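Local structure of macrophage migration inhibitory factor-like protein (Leishmania major, 3FWT) at residues Pro99-Ala104 / Val118-Thr123; Thr26-Ser31 / Cys109-Glu114; Ala42-Ile47 / Ala103-Glu108. The protein belongs to the macrophage migration inhibitory factor family, whose small alpha/beta subunits assemble into trimers around a core of beta sheets. One frame throughout, in Å; residues are numbered along the deposited sequence.

In the fold
The three contacts illustrate how a helix is held by the sheet, by its neighbouring helix and through its following loop. Contact 1 is the deep one, its centre about 5 Å from the chain centre, and sets helix 92-109 against strand 116-128. Contact 3 uses the next turn of the same helix, sharing Ala103 and Ala104 with contact 1, and joins it to helix 34-52 in a partly buried seam. Contact 2, its centre about 12 Å from the chain centre, sets the following loop on the end of strand 22-28. All three are apolar across their segments, but tyrosine hydroxyls meet methyls in contacts 1 and 3, whereas contact 2 is aliphatic apart from a cysteine.

Contact 1 of 3, residues Pro99-Ala104 / Val118-Thr123; sequences PRIAAA and VFYYST
Ile101 faces Val118 and Tyr120 where helix 92-109 lies on strand 116-128, two successive elements of a beta-alpha-beta unit that starts with strand 79-85. The contact shows how a single branched side chain can serve two strand residues at once. Ile101 and Val118 lie at a slant to each other, and their branches pair off: CG2 of Ile101 approaches CG2 of Val118 at 3.9 Å, while Ile101 CD1 stands 4.0 Å from Val118 CG1. The split follows from the isoleucine torsions. With chi1 at -73° the CG1 arm runs beside the backbone N and, nearly extended at chi2, carries CD1 toward the strand, whereas CG2 takes the position beside the carbonyl carbon.

Tyr120 comes from the opposite direction and brings its hydroxyl end to the helix. That polar end is not left to the methyl alone, because Tyr120 OH is hydrogen-bonded to Thr98 OG1, three residues before Ile101 on the same helix. Val81 and Val83 of strand 79-85 extend the apolar layer, and on the strand itself the backbone O of Tyr120 accepts a bond from Thr123 OG1 of a second subunit. Within the contact, the tyrosine ends with its OH 3.7 Å from Ile101 CD1.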
# COMPACT_ATOMS: atom_id res chain seq x y z
N PRO A 99 0.98 10.42 17.29
CA PRO A 99 1.73 10.09 18.48
C PRO A 99 1.16 8.86 19.20
O PRO A 99 1.91 8.12 19.81
CB PRO A 99 1.65 11.38 19.35
CG PRO A 99 0.79 12.35 18.59
CD PRO A 99 0.64 11.85 17.18
N ARG A 100 -0.16 8.63 19.10
CA ARG A 100 -0.76 7.42 19.69
C ARG A 100 -0.39 6.16 18.93
O ARG A 100 0.00 5.18 19.56
CB ARG A 100 -2.27 7.59 19.87
CG ARG A 100 -2.57 8.86 20.74
CD ARG A 100 -4.02 9.08 20.91
NE ARG A 100 -4.59 7.97 21.64
CZ ARG A 100 -5.88 7.82 21.92
NH1 ARG A 100 -6.76 8.74 21.56
NH2 ARG A 100 -6.28 6.73 22.55
N ILE A 101 -0.42 6.24 17.58
CA ILE A 101 -0.07 5.10 16.77
C ILE A 101 1.38 4.71 17.04
O ILE A 101 1.67 3.52 17.32
CB ILE A 101 -0.32 5.45 15.30
CG1 ILE A 101 -1.85 5.47 15.06
CG2 ILE A 101 0.41 4.52 14.29
CD1 ILE A 101 -2.14 6.10 13.66
N ALA A 102 2.26 5.71 16.99
CA ALA A 102 3.68 5.50 17.23
C ALA A 102 3.91 4.96 18.64
O ALA A 102 4.68 4.02 18.78
CB ALA A 102 4.46 6.79 16.97
N ALA A 103 3.25 5.52 19.69
CA ALA A 103 3.40 4.98 21.05
C ALA A 103 3.00 3.51 21.14
O ALA A 103 3.66 2.69 21.77
CB ALA A 103 2.56 5.82 22.10
N ALA A 104 1.87 3.17 20.52
CA ALA A 104 1.42 1.78 20.51
C ALA A 104 2.43 0.87 19.84
O ALA A 104 2.63 -0.26 20.32
CB ALA A 104 -0.07 1.65 19.82
N VAL A 118 4.25 7.41 9.72
CA VAL A 118 2.79 7.22 9.57
C VAL A 118 2.29 8.15 8.45
O VAL A 118 2.62 9.36 8.47
CB VAL A 118 2.02 7.48 10.86
CG1 VAL A 118 0.48 7.04 10.74
CG2 VAL A 118 2.68 6.72 12.01
N PHE A 119 1.62 7.59 7.42
CA PHE A 119 1.04 8.39 6.33
C PHE A 119 -0.48 8.21 6.26
O PHE A 119 -0.98 7.11 6.44
CB PHE A 119 1.58 7.94 4.98
CG PHE A 119 3.00 8.30 4.76
CD1 PHE A 119 4.00 7.68 5.49
CD2 PHE A 119 3.35 9.20 3.78
CE1 PHE A 119 5.28 8.00 5.24
CE2 PHE A 119 4.66 9.52 3.55
CZ PHE A 119 5.61 8.92 4.29
N TYR A 120 -1.23 9.29 5.99
CA TYR A 120 -2.67 9.21 5.95
C TYR A 120 -3.17 9.53 4.52
O TYR A 120 -2.77 10.56 3.87
CB TYR A 120 -3.35 10.22 6.93
CG TYR A 120 -2.92 10.07 8.35
CD1 TYR A 120 -1.64 10.36 8.71
CD2 TYR A 120 -3.77 9.53 9.31
CE1 TYR A 120 -1.22 10.20 10.02
CE2 TYR A 120 -3.40 9.38 10.57
CZ TYR A 120 -2.12 9.71 10.94
OH TYR A 120 -1.72 9.53 12.21
N TYR A 121 -4.02 8.65 4.02
CA TYR A 121 -4.64 8.89 2.72
C TYR A 121 -6.16 8.78 2.84
O TYR A 121 -6.70 8.20 3.78
CB TYR A 121 -4.16 7.90 1.65
CG TYR A 121 -2.68 7.96 1.45
CD1 TYR A 121 -1.84 7.05 2.07
CD2 TYR A 121 -2.11 8.94 0.66
CE1 TYR A 121 -0.47 7.16 1.93
CE2 TYR A 121 -0.76 9.04 0.52
CZ TYR A 121 0.07 8.16 1.14
OH TYR A 121 1.43 8.29 0.96
N SER A 122 -6.85 9.32 1.88
CA SER A 122 -8.30 9.11 1.86
C SER A 122 -8.81 9.11 0.43
O SER A 122 -8.10 9.42 -0.51
CB SER A 122 -9.01 10.14 2.77
OG SER A 122 -8.90 11.46 2.19
N THR A 123 -10.04 8.65 0.25
CA THR A 123 -10.59 8.55 -1.08
C THR A 123 -12.09 8.82 -0.98
O THR A 123 -12.68 8.71 0.10
CB THR A 123 -10.37 7.10 -1.62
OG1 THR A 123 -11.09 6.91 -2.82
CG2 THR A 123 -10.86 6.12 -0.61

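Contact 2 of 3, residues Thr26-Ser31 / Cys109-Glu114; sequences TIVSVS and CGIPAE
Val28 and Val30 meet Cys109 and Ile111 without any ring, amide or carboxylate taking part, so there are no faces or edges to match and the fit depends on how aliphatic carbons are placed. The tip of Ile111 touches both valines. Its CD1 reaches Val30 CG1 at 4.2 Å and Val28 CB at 4.3 Å, the two valine atoms lying in directions roughly at right angles as seen from CD1. This reach comes from an extended arm: CG1 sits beside the backbone N (chi1 -63°) and CD1 continues outward at a chi2 of 170°.

Val30 divides its branches. CG1 goes to the isoleucine, while CG2, squeezed between the backbone N and the carbonyl carbon, is turned to Cys109, where it lies 4.1 Å from CB. Val30 and Cys109 are also the closest backbone positions, their CA atoms 7.3 Å apart.

Gly110, with a phi of 74°, takes the chain out of the helix between the two contributing residues. The carbonyl O of Ile111 is then hydrogen-bonded to Thr106 OG1, tying the loop back to the last turns of that helix. Ala79 of strand 79-85 packs on both Val28 and Ile111. The arrangement belongs to the paired beta-alpha-beta units of the MIF fold: the return loop of one crossover, between helix 92-109 and strand 116-128, rests on the exit of strand 22-28, which opens the other.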
# COMPACT_ATOMS: atom_id res chain seq x y z
N THR A 26 0.01 -1.92 8.84
CA THR A 26 1.19 -1.75 9.62
C THR A 26 2.20 -2.69 8.96
O THR A 26 1.98 -3.88 8.95
CB THR A 26 0.97 -2.22 11.09
OG1 THR A 26 0.05 -1.33 11.75
CG2 THR A 26 2.28 -2.23 11.88
N ILE A 27 3.31 -2.13 8.53
CA ILE A 27 4.47 -2.83 7.93
C ILE A 27 5.65 -2.66 8.92
O ILE A 27 6.10 -1.53 9.17
CB ILE A 27 4.81 -2.31 6.55
CG1 ILE A 27 3.54 -2.21 5.69
CG2 ILE A 27 6.01 -3.11 5.89
CD1 ILE A 27 3.85 -1.77 4.20
N VAL A 28 6.12 -3.80 9.43
CA VAL A 28 7.21 -3.84 10.42
C VAL A 28 8.27 -4.85 10.04
O VAL A 28 7.98 -5.88 9.44
CB VAL A 28 6.70 -4.02 11.85
CG1 VAL A 28 5.70 -2.92 12.14
CG2 VAL A 28 5.99 -5.37 12.16
N SER A 29 9.54 -4.51 10.34
CA SER A 29 10.64 -5.44 10.06
C SER A 29 10.84 -6.51 11.14
O SER A 29 11.48 -7.52 10.87
CB SER A 29 11.93 -4.69 9.85
OG SER A 29 12.12 -3.79 10.93
N VAL A 30 10.25 -6.32 12.31
CA VAL A 30 10.22 -7.34 13.36
C VAL A 30 9.11 -8.39 13.17
O VAL A 30 8.21 -8.23 12.37
CB VAL A 30 9.95 -6.70 14.75
CG1 VAL A 30 10.82 -5.51 14.98
CG2 VAL A 30 8.46 -6.22 14.86
N SER A 31 9.18 -9.48 13.94
CA SER A 31 8.17 -10.50 13.88
C SER A 31 7.09 -10.15 14.90
O SER A 31 7.41 -9.64 15.96
CB SER A 31 8.85 -11.84 14.21
OG SER A 31 7.92 -12.88 14.37
N CYS A 109 6.25 -3.28 20.00
CA CYS A 109 7.36 -3.80 19.12
C CYS A 109 8.76 -3.35 19.45
O CYS A 109 9.72 -3.83 18.80
CB CYS A 109 7.12 -3.47 17.63
SG CYS A 109 5.50 -3.85 16.94
N GLY A 110 8.90 -2.42 20.39
CA GLY A 110 10.24 -1.94 20.78
C GLY A 110 10.87 -1.01 19.73
O GLY A 110 12.05 -0.71 19.78
N ILE A 111 10.11 -0.61 18.72
CA ILE A 111 10.61 0.26 17.68
C ILE A 111 10.53 1.70 18.19
O ILE A 111 9.48 2.13 18.52
CB ILE A 111 9.78 0.07 16.38
CG1 ILE A 111 9.96 -1.38 15.88
CG2 ILE A 111 10.16 1.09 15.28
CD1 ILE A 111 8.97 -1.80 14.71
N PRO A 112 11.65 2.44 18.19
CA PRO A 112 11.67 3.82 18.76
C PRO A 112 10.90 4.72 17.82
O PRO A 112 10.85 4.45 16.61
CB PRO A 112 13.18 4.18 18.84
CG PRO A 112 13.97 3.04 18.12
CD PRO A 112 12.92 2.08 17.49
N ALA A 113 10.27 5.77 18.33
CA ALA A 113 9.49 6.63 17.48
C ALA A 113 10.30 7.21 16.32
O ALA A 113 9.74 7.52 15.28
CB ALA A 113 8.81 7.82 18.34
N GLU A 114 11.62 7.43 16.48
CA GLU A 114 12.38 8.01 15.38
C GLU A 114 12.53 7.09 14.16
O GLU A 114 13.05 7.51 13.11
CB GLU A 114 13.77 8.56 15.79
CG GLU A 114 14.69 7.49 16.48
CD GLU A 114 14.40 7.32 18.01
OE1 GLU A 114 15.28 6.76 18.74
OE2 GLU A 114 13.29 7.73 18.48

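Contact 3 of 3, residues Ala42-Ile47 / Ala103-Glu108; sequences AAYGMI and AAITKE
Ile105 and Tyr44 meet in the seam between helices 92-109 and 34-52, which run antiparallel on the sheet. From CB of Ile105, the CG1 arm leaves beside the backbone N and comes within 3.8 Å of Tyr44 OH. The chain then folds rather than extends, with chi2 at -56°, and this bend brings CD1 to the edge of the tyrosine ring, near its plane. There CD1 lies 3.2 Å from OH, a tight approach, and 4.3 Å from CZ. The two side chains slant past one another, so the methyl meets the phenol end and not the ring face.

One residue back on each helix, the seam narrows to two small side chains: Ala43 CB and Ala104 CB touch at 3.7 Å, with their CA atoms 6.6 Å apart. With only a methyl on each side, the backbones can approach this closely. Leu40 of helix 34-52 packs on both Ala104 and Ile105, and Ile116 of strand 116-128 touches Ile105.

The phenol oxygen has its polar partner on the sheet, a hydrogen bond with Thr26 OG1 of strand 22-28. Between these segments the contact is apolar apart from that oxygen; polar bonds such as Glu108 OE1 to Asn39 ND2 join the helices beyond it.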
# COMPACT_ATOMS: atom_id res chain seq x y z
N ALA A 42 -6.43 -3.55 19.10
CA ALA A 42 -7.14 -2.85 20.24
C ALA A 42 -6.78 -1.41 20.33
O ALA A 42 -7.65 -0.57 20.43
CB ALA A 42 -6.78 -3.51 21.55
N ALA A 43 -5.47 -1.10 20.31
CA ALA A 43 -5.02 0.30 20.39
C ALA A 43 -5.44 1.16 19.24
O ALA A 43 -6.04 2.22 19.47
CB ALA A 43 -3.46 0.38 20.66
N TYR A 44 -5.19 0.71 17.98
CA TYR A 44 -5.70 1.38 16.83
C TYR A 44 -7.21 1.67 16.90
O TYR A 44 -7.64 2.68 16.40
CB TYR A 44 -5.44 0.53 15.57
CG TYR A 44 -3.92 0.37 15.28
CD1 TYR A 44 -2.97 1.19 15.85
CD2 TYR A 44 -3.50 -0.56 14.33
CE1 TYR A 44 -1.57 1.05 15.53
CE2 TYR A 44 -2.22 -0.72 13.99
CZ TYR A 44 -1.22 0.06 14.60
OH TYR A 44 0.10 -0.14 14.18
N GLY A 45 -7.99 0.74 17.42
CA GLY A 45 -9.46 0.86 17.45
C GLY A 45 -9.83 2.03 18.34
O GLY A 45 -10.65 2.82 17.97
N MET A 46 -9.21 2.13 19.51
CA MET A 46 -9.43 3.23 20.41
C MET A 46 -9.03 4.55 19.79
O MET A 46 -9.76 5.52 19.84
CB MET A 46 -8.51 3.10 21.62
CG MET A 46 -9.08 2.48 22.86
SD MET A 46 -8.28 3.27 24.31
CE MET A 46 -6.52 2.90 24.05
N ILE A 47 -7.81 4.61 19.27
CA ILE A 47 -7.33 5.80 18.63
C ILE A 47 -8.27 6.27 17.54
O ILE A 47 -8.52 7.48 17.42
CB ILE A 47 -5.92 5.55 18.04
CG1 ILE A 47 -4.95 5.22 19.20
CG2 ILE A 47 -5.52 6.74 17.20
CD1 ILE A 47 -3.59 4.48 18.80
N ALA A 103 3.25 5.52 19.69
CA ALA A 103 3.40 4.98 21.05
C ALA A 103 3.00 3.51 21.14
O ALA A 103 3.66 2.69 21.77
CB ALA A 103 2.56 5.82 22.10
N ALA A 104 1.87 3.17 20.52
CA ALA A 104 1.42 1.78 20.51
C ALA A 104 2.43 0.87 19.84
O ALA A 104 2.63 -0.26 20.32
CB ALA A 104 -0.07 1.65 19.82
N ILE A 105 3.04 1.32 18.72
CA ILE A 105 4.10 0.49 18.02
C ILE A 105 5.32 0.34 18.90
O ILE A 105 5.93 -0.75 19.06
CB ILE A 105 4.52 1.12 16.70
CG1 ILE A 105 3.38 1.08 15.68
CG2 ILE A 105 5.71 0.38 16.13
CD1 ILE A 105 2.95 -0.29 15.54
N THR A 106 5.70 1.46 19.52
CA THR A 106 6.88 1.33 20.42
C THR A 106 6.66 0.34 21.56
O THR A 106 7.53 -0.50 21.95
CB THR A 106 7.29 2.73 20.96
OG1 THR A 106 7.62 3.60 19.85
CG2 THR A 106 8.51 2.57 21.87
N LYS A 107 5.51 0.43 22.19
CA LYS A 107 5.18 -0.51 23.27
C LYS A 107 5.12 -1.95 22.81
O LYS A 107 5.65 -2.86 23.47
CB LYS A 107 3.84 -0.13 23.90
CG LYS A 107 3.40 -0.98 25.17
CD LYS A 107 2.01 -0.48 25.60
CE LYS A 107 1.77 -0.77 27.09
NZ LYS A 107 1.32 0.51 27.75
N GLU A 108 4.47 -2.22 21.68
CA GLU A 108 4.29 -3.63 21.38
C GLU A 108 5.52 -4.16 20.69
O GLU A 108 5.81 -5.36 20.78
CB GLU A 108 3.10 -3.86 20.46
CG GLU A 108 1.72 -3.57 21.09
CD GLU A 108 1.48 -4.20 22.45
OE1 GLU A 108 1.74 -5.42 22.62
OE2 GLU A 108 1.06 -3.42 23.36